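Local coordinates for protein malate dehydrogenase (Porphyromonas gingivalis, PDB 3FI9) that probably interconverts malate and oxaloacetate with NAD as the hydride-carrying cofactor, as a member of the LDH/MDH superfamily, at residues A[269-274]-A[305-310]. Sequence-based numbering, arbitrary orientation.
Sequences GFEHIM and ESYSHL
With chi1 of Y307 at 170°, its CG lies anti to the backbone N and the phenol reaches from helix 297-319 across to the backbone of F270 and E271, while F270, at chi1 -64°, carries its CG anti to the carbonyl carbon and brings its own ring up beside the tyrosine. This is helix-on-strand packing in the alpha/beta C-terminal domain of the LDH/MDH fold, beside a G1 beta bulge, at which H272 and I273 together stand opposite V265 of strand 261-267. It illustrates how one long aromatic can pair apolar packing along its ring with a polar anchor at its end. The two rings form an offset edge-to-face pair, F270 turning its edge to the Y307 face with the planes at 87°; F270 CD1 comes within 3.5 Å of Y307 CB. Over the ring face sits F270 CA, a CH-pi contact 3.9 Å from the centroid. I273 CG2 meets the edge near the ring plane, 3.7 Å from Y307 CE1. At the phenol end, Y307 OH donates to E271 O over 2.7 Å, striking a lone pair in the carbonyl plane, which ties the helix to the strand backbone just before the bulge. The E271 side chain bends at chi2 and folds back, its OE2 taking the N-H of G269 from above the carboxylate plane. K304 NZ, on the same helix, hydrogen-bonds G269 O, and R314 NH1 further along does the same for H272 O. One turn on from Y307, L310 crosses I273 at about a right angle, its side chain roughly 7 Å from that of H182, the predicted proton acceptor. Here I273 CD1 rests against L310 CB at 3.8 Å, and L310 CD1 lies equally close to M274 O.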
loop_
_atom_site.group_PDB
_atom_site.type_symbol
_atom_site.label_atom_id
_atom_site.label_comp_id
_atom_site.label_asym_id
_atom_site.label_seq_id
_atom_site.Cartn_x
_atom_site.Cartn_y
_atom_site.Cartn_z
ATOM N N GLY A 269 -30.044 23.274 15.518
ATOM C CA GLY A 269 -30.588 22.187 14.681
ATOM C C GLY A 269 -29.697 20.958 14.599
ATOM O O GLY A 269 -30.160 19.848 14.323
ATOM N N PHE A 270 -28.411 21.149 14.866
ATOM C CA PHE A 270 -27.439 20.039 14.833
ATOM C C PHE A 270 -26.463 20.182 16.029
ATOM O O PHE A 270 -25.313 20.520 15.865
ATOM C CB PHE A 270 -26.686 20.125 13.503
ATOM C CG PHE A 270 -27.580 19.923 12.309
ATOM C CD1 PHE A 270 -27.919 18.643 11.902
ATOM C CD2 PHE A 270 -28.113 21.017 11.615
ATOM C CE1 PHE A 270 -28.752 18.450 10.794
ATOM C CE2 PHE A 270 -28.964 20.827 10.481
ATOM C CZ PHE A 270 -29.272 19.548 10.089
ATOM N N GLU A 271 -26.957 19.976 17.247
ATOM C CA GLU A 271 -26.173 20.357 18.413
ATOM C C GLU A 271 -25.275 19.231 18.886
ATOM O O GLU A 271 -25.696 18.074 18.867
ATOM C CB GLU A 271 -27.144 20.756 19.536
ATOM C CG GLU A 271 -28.057 21.933 19.140
ATOM C CD GLU A 271 -29.352 21.531 18.435
ATOM O OE1 GLU A 271 -29.569 20.324 18.084
ATOM O OE2 GLU A 271 -30.169 22.466 18.209
ATOM N N HIS A 272 -24.057 19.561 19.340
ATOM C CA HIS A 272 -23.262 18.602 20.169
ATOM C C HIS A 272 -23.073 17.242 19.546
ATOM O O HIS A 272 -23.514 16.218 20.093
ATOM C CB HIS A 272 -23.924 18.417 21.539
ATOM C CG HIS A 272 -24.040 19.686 22.308
ATOM N ND1 HIS A 272 -25.256 20.243 22.656
ATOM C CD2 HIS A 272 -23.091 20.552 22.735
ATOM C CE1 HIS A 272 -25.052 21.389 23.284
ATOM N NE2 HIS A 272 -23.749 21.600 23.348
ATOM N N ILE A 273 -22.414 17.211 18.385
ATOM C CA ILE A 273 -22.345 15.955 17.649
ATOM C C ILE A 273 -21.107 15.893 16.797
ATOM O O ILE A 273 -20.452 16.929 16.566
ATOM C CB ILE A 273 -23.623 15.806 16.736
ATOM C CG1 ILE A 273 -23.854 14.355 16.352
ATOM C CG2 ILE A 273 -23.536 16.746 15.505
ATOM C CD1 ILE A 273 -24.379 13.511 17.550
ATOM N N MET A 274 -20.756 14.700 16.319
ATOM C CA MET A 274 -19.714 14.602 15.245
ATOM C C MET A 274 -20.420 14.013 14.025
ATOM O O MET A 274 -21.066 12.961 14.153
ATOM C CB MET A 274 -18.626 13.598 15.613
ATOM C CG MET A 274 -17.933 13.821 16.934
ATOM S SD MET A 274 -16.491 14.920 16.692
ATOM C CE MET A 274 -15.581 13.865 15.536
ATOM N N GLU A 305 -32.527 13.989 9.722
ATOM C CA GLU A 305 -32.852 12.599 10.020
ATOM C C GLU A 305 -31.619 11.802 10.492
ATOM O O GLU A 305 -31.669 11.079 11.487
ATOM C CB GLU A 305 -33.344 11.921 8.735
ATOM C CG GLU A 305 -34.767 12.144 8.383
ATOM C CD GLU A 305 -35.653 11.053 8.968
ATOM O OE1 GLU A 305 -36.152 11.250 10.100
ATOM O OE2 GLU A 305 -35.871 10.011 8.290
ATOM N N SER A 306 -30.538 11.879 9.717
ATOM C CA SER A 306 -29.268 11.262 10.087
ATOM C C SER A 306 -28.782 11.829 11.458
ATOM O O SER A 306 -28.393 11.064 12.391
ATOM C CB SER A 306 -28.251 11.520 8.957
ATOM O OG SER A 306 -26.987 10.980 9.248
ATOM N N TYR A 307 -28.861 13.145 11.598
ATOM C CA TYR A 307 -28.497 13.799 12.867
ATOM C C TYR A 307 -29.267 13.129 14.035
ATOM O O TYR A 307 -28.670 12.779 15.048
ATOM C CB TYR A 307 -28.714 15.326 12.861
ATOM C CG TYR A 307 -28.553 15.892 14.266
ATOM C CD1 TYR A 307 -27.297 16.232 14.772
ATOM C CD2 TYR A 307 -29.657 15.968 15.126
ATOM C CE1 TYR A 307 -27.155 16.686 16.112
ATOM C CE2 TYR A 307 -29.529 16.395 16.445
ATOM C CZ TYR A 307 -28.283 16.765 16.920
ATOM O OH TYR A 307 -28.193 17.178 18.233
ATOM N N SER A 308 -30.574 12.914 13.885
ATOM C CA SER A 308 -31.389 12.358 14.981
ATOM C C SER A 308 -30.951 10.964 15.424
ATOM O O SER A 308 -31.010 10.620 16.624
ATOM C CB SER A 308 -32.877 12.360 14.601
ATOM O OG SER A 308 -33.277 13.708 14.298
ATOM N N HIS A 309 -30.536 10.137 14.474
ATOM C CA HIS A 309 -30.038 8.816 14.836
ATOM C C HIS A 309 -28.694 8.934 15.561
ATOM O O HIS A 309 -28.418 8.191 16.526
ATOM C CB HIS A 309 -29.877 7.959 13.586
ATOM C CG HIS A 309 -29.470 6.554 13.869
ATOM N ND1 HIS A 309 -28.181 6.209 14.216
ATOM C CD2 HIS A 309 -30.181 5.397 13.847
ATOM C CE1 HIS A 309 -28.113 4.900 14.400
ATOM N NE2 HIS A 309 -29.309 4.383 14.177
ATOM N N LEU A 310 -27.854 9.865 15.107
ATOM C CA LEU A 310 -26.540 10.040 15.734
ATOM C C LEU A 310 -26.685 10.524 17.188
ATOM O O LEU A 310 -25.958 10.071 18.083
ATOM C CB LEU A 310 -25.682 11.042 14.948
ATOM C CG LEU A 310 -25.300 10.546 13.538
ATOM C CD1 LEU A 310 -24.394 11.568 12.827
ATOM C CD2 LEU A 310 -24.619 9.194 13.606
#